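Local coordinates for A rubisco-like protein (Burkholderia fungorum, PDB 3NWR) that is a rubisco-like protein, probably a lyase, built on the TIM-barrel scaffold of the rubisco large-chain family, at residues A[150-155]-A[313-318]; A[307-312]-A[349-354]; A[272-275]-A[280-283]. All blocks are in the same frame, centred on the assembly; numbering follows the deposited sequence.

Contact 1: A[150-155]-A[313-318]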
ATOM      1  N   ALA A 150      17.160 -18.990 -11.363  1.00 14.92           N
ATOM      2  CA  ALA A 150      18.169 -20.037 -11.241  1.00 15.52           C
ATOM      3  C   ALA A 150      18.185 -20.667  -9.855  1.00 14.56           C
ATOM      4  O   ALA A 150      18.275 -21.888  -9.721  1.00 15.21           O
ATOM      5  CB  ALA A 150      19.555 -19.496 -11.599  1.00 18.39           C
ATOM      6  N   GLY A 151      18.107 -19.835  -8.820  1.00 13.51           N
ATOM      7  CA  GLY A 151      18.097 -20.343  -7.459  1.00 14.32           C
ATOM      8  C   GLY A 151      16.876 -21.179  -7.123  1.00 14.86           C
ATOM      9  O   GLY A 151      16.956 -22.178  -6.410  1.00 15.04           O
ATOM     10  N   THR A 152      15.719 -20.758  -7.624  1.00 12.02           N
ATOM     11  CA  THR A 152      14.510 -21.526  -7.417  1.00 12.01           C
ATOM     12  C   THR A 152      14.588 -22.874  -8.137  1.00 13.94           C
ATOM     13  O   THR A 152      14.163 -23.900  -7.595  1.00 13.55           O
ATOM     14  CB  THR A 152      13.272 -20.731  -7.877  1.00 13.44           C
ATOM     15  OG1 THR A 152      13.287 -19.438  -7.257  1.00 13.00           O
ATOM     16  CG2 THR A 152      11.989 -21.456  -7.495  1.00 12.99           C
ATOM     17  N   ARG A 153      15.136 -22.877  -9.352  1.00 14.16           N
ATOM     18  CA  ARG A 153      15.359 -24.136 -10.060  1.00 14.17           C
ATOM     19  C   ARG A 153      16.308 -25.045  -9.289  1.00 15.34           C
ATOM     20  O   ARG A 153      16.064 -26.245  -9.163  1.00 15.60           O
ATOM     21  CB  ARG A 153      15.900 -23.887 -11.465  1.00 15.57           C
ATOM     22  CG  ARG A 153      14.868 -23.303 -12.428  1.00 14.85           C
ATOM     23  CD  ARG A 153      15.386 -23.422 -13.863  1.00 15.46           C
ATOM     24  NE  ARG A 153      14.387 -23.054 -14.865  1.00 15.46           N
ATOM     25  CZ  ARG A 153      13.347 -23.815 -15.196  1.00 15.12           C
ATOM     26  NH1 ARG A 153      13.141 -24.984 -14.595  1.00 15.62           N
ATOM     27  NH2 ARG A 153      12.504 -23.395 -16.132  1.00 15.91           N
ATOM     28  N   ALA A 154      17.379 -24.470  -8.756  1.00 14.25           N
ATOM     29  CA  ALA A 154      18.337 -25.253  -7.985  1.00 16.16           C
ATOM     30  C   ALA A 154      17.680 -25.874  -6.753  1.00 16.05           C
ATOM     31  O   ALA A 154      17.899 -27.051  -6.446  1.00 18.78           O
ATOM     32  CB  ALA A 154      19.523 -24.400  -7.596  1.00 15.60           C
ATOM     33  N   LEU A 155      16.863 -25.085  -6.052  1.00 14.68           N
ATOM     34  CA  LEU A 155      16.226 -25.548  -4.830  1.00 14.85           C
ATOM     35  C   LEU A 155      15.098 -26.549  -5.057  1.00 16.64           C
ATOM     36  O   LEU A 155      14.803 -27.348  -4.177  1.00 18.92           O
ATOM     37  CB  LEU A 155      15.720 -24.353  -4.002  1.00 14.89           C
ATOM     38  CG  LEU A 155      16.842 -23.575  -3.308  1.00 14.80           C
ATOM     39  CD1 LEU A 155      16.395 -22.173  -2.886  1.00 14.41           C
ATOM     40  CD2 LEU A 155      17.356 -24.362  -2.099  1.00 16.04           C
ATOM     41  N   VAL A 313      12.886  -9.183  -3.850  1.00 11.55           N
ATOM     42  CA  VAL A 313      12.024 -10.361  -3.965  1.00 11.43           C
ATOM     43  C   VAL A 313      12.451 -11.269  -5.131  1.00 12.25           C
ATOM     44  O   VAL A 313      13.025 -10.802  -6.116  1.00 13.15           O
ATOM     45  CB  VAL A 313      10.542  -9.983  -4.114  1.00  9.93           C
ATOM     46  CG1 VAL A 313      10.076  -9.206  -2.882  1.00 12.19           C
ATOM     47  CG2 VAL A 313      10.315  -9.167  -5.387  1.00 13.82           C
ATOM     48  N   ASP A 314      12.149 -12.561  -5.016  1.00 10.89           N
ATOM     49  CA  ASP A 314      12.595 -13.546  -5.997  1.00 10.87           C
ATOM     50  C   ASP A 314      11.500 -13.964  -6.969  1.00 11.29           C
ATOM     51  O   ASP A 314      11.794 -14.344  -8.101  1.00 12.64           O
ATOM     52  CB  ASP A 314      13.102 -14.789  -5.266  1.00 11.37           C
ATOM     53  CG  ASP A 314      14.385 -14.533  -4.526  1.00 13.57           C
ATOM     54  OD1 ASP A 314      15.372 -14.172  -5.196  1.00 13.11           O
ATOM     55  OD2 ASP A 314      14.409 -14.688  -3.283  1.00 13.15           O
ATOM     56  N   HIS A 315      10.254 -13.939  -6.499  1.00 11.65           N
ATOM     57  CA  HIS A 315       9.089 -14.302  -7.300  1.00 12.16           C
ATOM     58  C   HIS A 315       8.068 -13.180  -7.246  1.00 12.84           C
ATOM     59  O   HIS A 315       7.907 -12.533  -6.209  1.00 13.45           O
ATOM     60  CB  HIS A 315       8.370 -15.520  -6.730  1.00 11.30           C
ATOM     61  CG  HIS A 315       9.221 -16.738  -6.545  1.00 11.55           C
ATOM     62  ND1 HIS A 315       8.766 -17.839  -5.853  1.00 12.52           N
ATOM     63  CD2 HIS A 315      10.471 -17.045  -6.966  1.00 12.67           C
ATOM     64  CE1 HIS A 315       9.705 -18.774  -5.855  1.00 11.85           C
ATOM     65  NE2 HIS A 315      10.747 -18.317  -6.527  1.00 12.60           N
ATOM     66  N   MET A 316       7.339 -12.981  -8.345  1.00 12.85           N
ATOM     67  CA  MET A 316       6.196 -12.071  -8.356  1.00 12.48           C
ATOM     68  C   MET A 316       4.990 -12.733  -9.004  1.00 12.94           C
ATOM     69  O   MET A 316       5.134 -13.461  -9.990  1.00 13.69           O
ATOM     70  CB  MET A 316       6.513 -10.782  -9.128  1.00 13.69           C
ATOM     71  CG  MET A 316       7.446  -9.813  -8.395  1.00 12.71           C
ATOM     72  SD  MET A 316       6.681  -8.930  -6.998  1.00 12.70           S
ATOM     73  CE  MET A 316       5.666  -7.701  -7.839  1.00 13.78           C
ATOM     74  N   HIS A 317       3.807 -12.461  -8.461  1.00 12.05           N
ATOM     75  CA  HIS A 317       2.563 -12.980  -9.012  1.00 12.27           C
ATOM     76  C   HIS A 317       2.042 -12.135 -10.160  1.00 11.88           C
ATOM     77  O   HIS A 317       2.074 -10.891 -10.098  1.00 12.47           O
ATOM     78  CB  HIS A 317       1.504 -13.055  -7.920  1.00 11.35           C
ATOM     79  CG  HIS A 317       1.608 -14.282  -7.087  1.00 13.01           C
ATOM     80  ND1 HIS A 317       0.756 -15.351  -7.242  1.00 16.04           N
ATOM     81  CD2 HIS A 317       2.482 -14.630  -6.111  1.00 13.41           C
ATOM     82  CE1 HIS A 317       1.094 -16.306  -6.391  1.00 18.13           C
ATOM     83  NE2 HIS A 317       2.139 -15.892  -5.694  1.00 13.10           N
ATOM     84  N   VAL A 318       1.525 -12.818 -11.182  1.00 11.07           N
ATOM     85  CA  VAL A 318       0.979 -12.159 -12.365  1.00 13.62           C
ATOM     86  C   VAL A 318      -0.464 -12.560 -12.663  1.00 12.30           C
ATOM     87  O   VAL A 318      -1.027 -12.145 -13.679  1.00 14.42           O
ATOM     88  CB  VAL A 318       1.844 -12.432 -13.614  1.00 12.19           C
ATOM     89  CG1 VAL A 318       3.262 -11.934 -13.390  1.00 13.51           C
ATOM     90  CG2 VAL A 318       1.850 -13.916 -13.982  1.00 13.70           C
TER
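At the N-terminal end of the parallel strands of the catalytic-domain barrel, Thr152 of helix 148-156 meets His315, which opens strand 315-319. The contact is small and buried, and a single hydrogen bond carries it: His315 NE2 donates to Thr152 OG1 over 2.9 Å. The hydroxyl lies at the ring edge, in the imidazole plane (2° out of it) and close to the line of the N-H. The two side chains approach from opposite directions. Thr152 holds OG1 beside its own backbone N and anti to the carbonyl carbon (chi1 -52°), where the same oxygen is also hydrogen-bonded to Gly148 O, one helical turn back. Threonine suits the place because its hydroxyl serves both partners while the rest of the side chain packs on Leu352 and Met231; CG2 stands 3.5 Å from His315 NE2. Histidine suits the other side because its two ring nitrogens point to different sides: with NE2 as donor to Thr152, ND1 is hydrogen-bonded to His282 ND1 on the adjacent strand, a pairing that would tend to fix the ring's rotation. A helix lying across the strand starts and closing the bottom of the barrel is found in some TIM-barrel enzymes.

Contact 2: A[307-312]-A[349-354]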
ATOM      1  N   LEU A 307       9.383  -1.190  -8.462  1.00 11.15           N
ATOM      2  CA  LEU A 307       9.587  -0.827  -7.065  1.00 11.45           C
ATOM      3  C   LEU A 307       9.784  -2.063  -6.201  1.00 13.72           C
ATOM      4  O   LEU A 307      10.713  -2.120  -5.395  1.00 12.14           O
ATOM      5  CB  LEU A 307       8.407  -0.013  -6.554  1.00 11.03           C
ATOM      6  CG  LEU A 307       8.203   1.330  -7.243  1.00 11.85           C
ATOM      7  CD1 LEU A 307       6.878   1.907  -6.784  1.00 12.57           C
ATOM      8  CD2 LEU A 307       9.353   2.269  -6.909  1.00 13.42           C
ATOM      9  N   TRP A 308       8.924  -3.062  -6.368  1.00 10.64           N
ATOM     10  CA  TRP A 308       9.062  -4.271  -5.556  1.00 11.21           C
ATOM     11  C   TRP A 308      10.352  -5.047  -5.809  1.00 11.82           C
ATOM     12  O   TRP A 308      10.941  -5.595  -4.891  1.00 11.25           O
ATOM     13  CB  TRP A 308       7.791  -5.144  -5.615  1.00 11.53           C
ATOM     14  CG  TRP A 308       6.819  -4.586  -4.651  1.00 11.11           C
ATOM     15  CD1 TRP A 308       5.680  -3.860  -4.917  1.00 11.50           C
ATOM     16  CD2 TRP A 308       6.967  -4.599  -3.240  1.00 11.10           C
ATOM     17  NE1 TRP A 308       5.097  -3.455  -3.731  1.00 12.98           N
ATOM     18  CE2 TRP A 308       5.873  -3.904  -2.691  1.00 10.03           C
ATOM     19  CE3 TRP A 308       7.918  -5.160  -2.378  1.00 11.92           C
ATOM     20  CZ2 TRP A 308       5.707  -3.748  -1.311  1.00 11.49           C
ATOM     21  CZ3 TRP A 308       7.755  -5.000  -1.023  1.00 11.86           C
ATOM     22  CH2 TRP A 308       6.660  -4.298  -0.499  1.00 11.12           C
ATOM     23  N   ARG A 309      10.814  -5.067  -7.056  1.00 11.91           N
ATOM     24  CA  ARG A 309      12.052  -5.777  -7.338  1.00 10.88           C
ATOM     25  C   ARG A 309      13.258  -5.118  -6.659  1.00 12.04           C
ATOM     26  O   ARG A 309      14.242  -5.791  -6.347  1.00 12.27           O
ATOM     27  CB  ARG A 309      12.233  -5.928  -8.844  1.00 12.83           C
ATOM     28  CG  ARG A 309      11.398  -7.081  -9.384  1.00 11.97           C
ATOM     29  CD  ARG A 309      11.282  -7.075 -10.898  1.00 12.57           C
ATOM     30  NE  ARG A 309      12.562  -7.305 -11.559  1.00 13.79           N
ATOM     31  CZ  ARG A 309      12.688  -7.403 -12.877  1.00 14.02           C
ATOM     32  NH1 ARG A 309      13.884  -7.614 -13.419  1.00 13.61           N
ATOM     33  NH2 ARG A 309      11.609  -7.292 -13.654  1.00 14.04           N
ATOM     34  N   LEU A 310      13.173  -3.818  -6.395  1.00 12.46           N
ATOM     35  CA  LEU A 310      14.243  -3.135  -5.661  1.00 11.83           C
ATOM     36  C   LEU A 310      14.385  -3.634  -4.221  1.00 12.14           C
ATOM     37  O   LEU A 310      15.422  -3.411  -3.585  1.00 13.05           O
ATOM     38  CB  LEU A 310      14.062  -1.611  -5.680  1.00 11.38           C
ATOM     39  CG  LEU A 310      14.049  -0.974  -7.075  1.00 11.01           C
ATOM     40  CD1 LEU A 310      13.736   0.522  -6.993  1.00 13.42           C
ATOM     41  CD2 LEU A 310      15.378  -1.200  -7.797  1.00 12.85           C
ATOM     42  N   SER A 311      13.357  -4.297  -3.694  1.00 11.67           N
ATOM     43  CA  SER A 311      13.456  -4.867  -2.344  1.00 11.07           C
ATOM     44  C   SER A 311      14.104  -6.245  -2.340  1.00 13.73           C
ATOM     45  O   SER A 311      14.391  -6.803  -1.278  1.00 14.50           O
ATOM     46  CB  SER A 311      12.087  -4.955  -1.670  1.00 11.49           C
ATOM     47  OG  SER A 311      11.308  -5.986  -2.250  1.00 12.12           O
ATOM     48  N   GLY A 312      14.314  -6.814  -3.522  1.00 11.82           N
ATOM     49  CA  GLY A 312      15.039  -8.068  -3.621  1.00 13.86           C
ATOM     50  C   GLY A 312      14.195  -9.330  -3.645  1.00 12.18           C
ATOM     51  O   GLY A 312      14.724 -10.439  -3.489  1.00 12.54           O
ATOM     52  N   ASP A 349      18.672  -9.337 -13.370  1.00 17.49           N
ATOM     53  CA  ASP A 349      17.924  -9.376 -12.126  1.00 18.64           C
ATOM     54  C   ASP A 349      16.463  -9.810 -12.325  1.00 16.92           C
ATOM     55  O   ASP A 349      15.570  -9.394 -11.582  1.00 16.51           O
ATOM     56  CB  ASP A 349      17.968  -7.988 -11.482  1.00 15.06           C
ATOM     57  CG  ASP A 349      17.368  -6.911 -12.375  1.00 16.71           C
ATOM     58  OD1 ASP A 349      16.893  -7.234 -13.477  1.00 16.66           O
ATOM     59  OD2 ASP A 349      17.368  -5.730 -11.974  1.00 16.79           O
ATOM     60  N   ALA A 350      16.210 -10.642 -13.327  1.00 15.61           N
ATOM     61  CA  ALA A 350      14.850 -11.115 -13.569  1.00 13.30           C
ATOM     62  C   ALA A 350      14.302 -11.864 -12.361  1.00 14.53           C
ATOM     63  O   ALA A 350      15.060 -12.433 -11.566  1.00 15.68           O
ATOM     64  CB  ALA A 350      14.798 -12.000 -14.828  1.00 15.52           C
ATOM     65  N   VAL A 351      12.983 -11.846 -12.216  1.00 14.73           N
ATOM     66  CA  VAL A 351      12.324 -12.612 -11.166  1.00 14.01           C
ATOM     67  C   VAL A 351      11.415 -13.654 -11.801  1.00 13.59           C
ATOM     68  O   VAL A 351      11.069 -13.567 -12.985  1.00 14.34           O
ATOM     69  CB  VAL A 351      11.528 -11.711 -10.190  1.00 12.40           C
ATOM     70  CG1 VAL A 351      12.475 -10.756  -9.460  1.00 14.62           C
ATOM     71  CG2 VAL A 351      10.419 -10.949 -10.923  1.00 14.53           C
ATOM     72  N   LEU A 352      11.029 -14.638 -11.004  1.00 11.82           N
ATOM     73  CA  LEU A 352      10.210 -15.739 -11.486  1.00 13.17           C
ATOM     74  C   LEU A 352       8.739 -15.356 -11.441  1.00 12.97           C
ATOM     75  O   LEU A 352       8.219 -15.042 -10.369  1.00 13.76           O
ATOM     76  CB  LEU A 352      10.446 -16.966 -10.609  1.00 13.63           C
ATOM     77  CG  LEU A 352       9.797 -18.279 -11.051  1.00 13.16           C
ATOM     78  CD1 LEU A 352      10.451 -18.833 -12.317  1.00 14.96           C
ATOM     79  CD2 LEU A 352       9.884 -19.295  -9.915  1.00 13.67           C
ATOM     80  N   PRO A 353       8.047 -15.371 -12.594  1.00 11.74           N
ATOM     81  CA  PRO A 353       6.614 -15.076 -12.567  1.00 11.85           C
ATOM     82  C   PRO A 353       5.818 -16.278 -12.082  1.00 13.04           C
ATOM     83  O   PRO A 353       6.118 -17.425 -12.454  1.00 13.30           O
ATOM     84  CB  PRO A 353       6.290 -14.760 -14.036  1.00 11.79           C
ATOM     85  CG  PRO A 353       7.268 -15.609 -14.810  1.00 12.94           C
ATOM     86  CD  PRO A 353       8.547 -15.594 -13.965  1.00 14.10           C
ATOM     87  N   ALA A 354       4.844 -16.015 -11.219  1.00 11.59           N
ATOM     88  CA  ALA A 354       3.940 -17.035 -10.722  1.00 11.19           C
ATOM     89  C   ALA A 354       2.548 -16.829 -11.305  1.00 14.50           C
ATOM     90  O   ALA A 354       1.892 -15.814 -11.059  1.00 13.17           O
ATOM     91  CB  ALA A 354       3.901 -17.030  -9.188  1.00 13.12           C
TER
HETATM   92  O   HOH W   1      14.963  -7.570  -9.763  1.00 13.46           O
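Arg309 of helix 301-309 reaches across to Asp349 and to the backbone that leads into strand 352-355. Arg309 NH1 lies 3.0 Å from Asp349 OD1 in a salt bridge. It also approaches Asp349 O at 3.1 Å, but both hydrogen bonds are bent and weak, and the guanidinium and carboxylate planes stand 73° apart. NH1 has a further acceptor in Thr341 O. A water accepts from Arg309 NE over 3.0 Å and donates to Asp349 O, so this one carbonyl receives both NH1 and the water. NH2 turns back to Gln305 OE1, one helical turn earlier. The carboxylate is shared as well: OD1 also takes the backbone N of Leu343, while OD2 pairs with Arg139. A bend at chi3 (66°) brings the guanidinium round, Val351 N and Ala350 C over one face, and leaves Arg309 CG 3.8 Å from Val351 CG1. Further on, Ser311 OG donates to Trp308 O over 2.7 Å, in the carbonyl plane. At Gly312, phi 94° would press a side chain against Ser311 O, so glycine fits. The chemistry implies a buried pair whose mutual bonds are weak, each charge held mainly by others: Asp349 by Arg139, Arg309 by Gln305.

Contact 3: A[272-275]-A[280-283]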
ATOM      1  N   SER A 272      14.539  -4.865   4.532  1.00 11.85           N
ATOM      2  CA  SER A 272      15.292  -5.290   5.707  1.00 12.68           C
ATOM      3  C   SER A 272      15.293  -6.816   5.847  1.00 13.53           C
ATOM      4  O   SER A 272      16.331  -7.413   6.121  1.00 15.20           O
ATOM      5  CB  SER A 272      14.751  -4.623   6.972  1.00 14.53           C
ATOM      6  OG  SER A 272      15.105  -3.250   6.983  1.00 15.60           O
ATOM      7  N   LEU A 273      14.139  -7.442   5.639  1.00 12.48           N
ATOM      8  CA  LEU A 273      14.033  -8.896   5.716  1.00 13.44           C
ATOM      9  C   LEU A 273      14.950  -9.538   4.690  1.00 13.63           C
ATOM     10  O   LEU A 273      15.604 -10.536   4.971  1.00 14.14           O
ATOM     11  CB  LEU A 273      12.597  -9.343   5.465  1.00 13.19           C
ATOM     12  CG  LEU A 273      12.355 -10.848   5.347  1.00 14.24           C
ATOM     13  CD1 LEU A 273      12.686 -11.553   6.674  1.00 18.14           C
ATOM     14  CD2 LEU A 273      10.910 -11.089   4.945  1.00 15.11           C
ATOM     15  N   ARG A 274      14.987  -8.964   3.491  1.00 13.22           N
ATOM     16  CA  ARG A 274      15.817  -9.493   2.407  1.00 12.67           C
ATOM     17  C   ARG A 274      17.277  -9.599   2.810  1.00 14.13           C
ATOM     18  O   ARG A 274      17.967 -10.552   2.416  1.00 15.47           O
ATOM     19  CB  ARG A 274      15.702  -8.595   1.174  1.00 13.43           C
ATOM     20  CG  ARG A 274      16.788  -8.812   0.111  1.00 13.59           C
ATOM     21  CD  ARG A 274      16.484 -10.019  -0.797  1.00 14.07           C
ATOM     22  NE  ARG A 274      16.622 -11.297  -0.100  1.00 19.45           N
ATOM     23  CZ  ARG A 274      16.310 -12.490  -0.609  1.00 18.87           C
ATOM     24  NH1 ARG A 274      15.820 -12.623  -1.854  1.00 15.18           N
ATOM     25  NH2 ARG A 274      16.510 -13.561   0.142  1.00 13.98           N
ATOM     26  N   ARG A 275      17.758  -8.623   3.574  1.00 14.71           N
ATOM     27  CA  ARG A 275      19.164  -8.608   3.956  1.00 15.71           C
ATOM     28  C   ARG A 275      19.523  -9.677   4.985  1.00 17.75           C
ATOM     29  O   ARG A 275      20.684 -10.065   5.096  1.00 21.02           O
ATOM     30  CB  ARG A 275      19.570  -7.232   4.480  1.00 16.54           C
ATOM     31  CG  ARG A 275      19.726  -6.175   3.406  1.00 19.30           C
ATOM     32  CD  ARG A 275      20.547  -5.003   3.941  1.00 21.99           C
ATOM     33  NE  ARG A 275      19.967  -4.505   5.181  1.00 25.07           N
ATOM     34  CZ  ARG A 275      18.960  -3.642   5.227  1.00 24.32           C
ATOM     35  NH1 ARG A 275      18.438  -3.173   4.098  1.00 25.42           N
ATOM     36  NH2 ARG A 275      18.479  -3.251   6.397  1.00 18.82           N
ATOM     37  N   VAL A 280      14.505 -18.101  -0.412  1.00 12.31           N
ATOM     38  CA  VAL A 280      13.735 -17.526  -1.517  1.00 12.74           C
ATOM     39  C   VAL A 280      12.614 -16.668  -0.940  1.00 12.78           C
ATOM     40  O   VAL A 280      11.914 -17.089  -0.026  1.00 13.70           O
ATOM     41  CB  VAL A 280      13.134 -18.644  -2.378  1.00 13.10           C
ATOM     42  CG1 VAL A 280      12.236 -18.062  -3.477  1.00 14.78           C
ATOM     43  CG2 VAL A 280      14.243 -19.487  -2.992  1.00 14.93           C
ATOM     44  N   LEU A 281      12.449 -15.473  -1.497  1.00 12.33           N
ATOM     45  CA  LEU A 281      11.428 -14.533  -1.052  1.00 12.73           C
ATOM     46  C   LEU A 281      10.291 -14.537  -2.071  1.00 12.29           C
ATOM     47  O   LEU A 281      10.420 -13.977  -3.169  1.00 13.80           O
ATOM     48  CB  LEU A 281      12.032 -13.135  -0.937  1.00 16.01           C
ATOM     49  CG  LEU A 281      11.934 -12.412   0.397  1.00 30.29           C
ATOM     50  CD1 LEU A 281      12.432 -10.983   0.231  1.00 19.69           C
ATOM     51  CD2 LEU A 281      10.510 -12.443   0.924  1.00 20.91           C
ATOM     52  N   HIS A 282       9.200 -15.204  -1.715  1.00 11.09           N
ATOM     53  CA  HIS A 282       8.029 -15.332  -2.589  1.00 11.65           C
ATOM     54  C   HIS A 282       7.058 -14.199  -2.249  1.00 11.64           C
ATOM     55  O   HIS A 282       6.426 -14.206  -1.192  1.00 11.59           O
ATOM     56  CB  HIS A 282       7.366 -16.707  -2.377  1.00 11.97           C
ATOM     57  CG  HIS A 282       6.164 -16.954  -3.238  1.00 10.79           C
ATOM     58  ND1 HIS A 282       6.252 -17.464  -4.516  1.00 11.20           N
ATOM     59  CD2 HIS A 282       4.843 -16.783  -2.990  1.00 11.42           C
ATOM     60  CE1 HIS A 282       5.037 -17.584  -5.026  1.00 12.76           C
ATOM     61  NE2 HIS A 282       4.165 -17.168  -4.124  1.00 12.73           N
ATOM     62  N   ALA A 283       6.939 -13.227  -3.149  1.00 11.31           N
ATOM     63  CA  ALA A 283       6.106 -12.054  -2.897  1.00 10.80           C
ATOM     64  C   ALA A 283       4.651 -12.288  -3.283  1.00 11.41           C
ATOM     65  O   ALA A 283       4.362 -12.577  -4.447  1.00 12.30           O
ATOM     66  CB  ALA A 283       6.665 -10.847  -3.667  1.00 12.00           C
TER
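Leu273 and Arg274 of helix 267-276 both touch Leu281 of strand 280-284. One residue earlier, Ser272 belongs to another interface: its OG is hydrogen-bonded to Asp239 OD1 and to Asp241 N of the second subunit, so a small polar residue suits this helix face. Leu273 points toward the strand, and its CD2 meets Leu281 CD2 at 4.3 Å, a purely apolar touch between branched tips. Helix 267-276 belongs to the connection of a beta-alpha-beta crossover of the barrel, joining strand 257-261 to its parallel neighbour 280-284; Leu273 and Leu281 lie in the apolar layer between helix and sheet, where leucine's branched end suits. Arg274 follows, sliding past Leu281 in the opposite direction. Its CG is anti to the backbone N (chi1 164°), and bends at chi2 and chi3 then fold the chain over the leucine. Leu281 CD1 lies 4.0 Å above one face of the Arg274 guanidinium, toward its rim, while Arg274 NH1 comes 3.9 Å from Leu281 CB. Nearer the helix, Arg274 CB lies 4.2 Å from Leu281 CD1. The terminal nitrogens find their partners elsewhere: NH1 pairs with Asp314 OD2, and NH2 is hydrogen-bonded to Leu279 O and Thr277 O in the short connection to the strand. Arg275, finally, turns from the barrel to the dimer interface, where it forms salt bridges to Asp239 and Asp241 of the second subunit.

All three contacts meet on adjacent strands of one parallel sheet, in the order 352-355, 315-319, 280-284, with centres about 9 Å (contacts 1 and 2), 11 Å (1 and 3) and 10 Å (2 and 3) apart. Asp314 of contact 1 ties them together: Asp314 O lies 3.0 Å from Leu352 N of contact 2, and Asp314 OD2 is 2.8 Å from Leu281 N of contact 3, both probable hydrogen bonds. Contacts 2 and 3 join where Gly312 O comes within 2.9 Å of Arg274 NH1. They gather round the strand starts, whereas in the rubisco family the active site, probably marked here by carboxylated Lys195, lies at the strands' C-terminal ends.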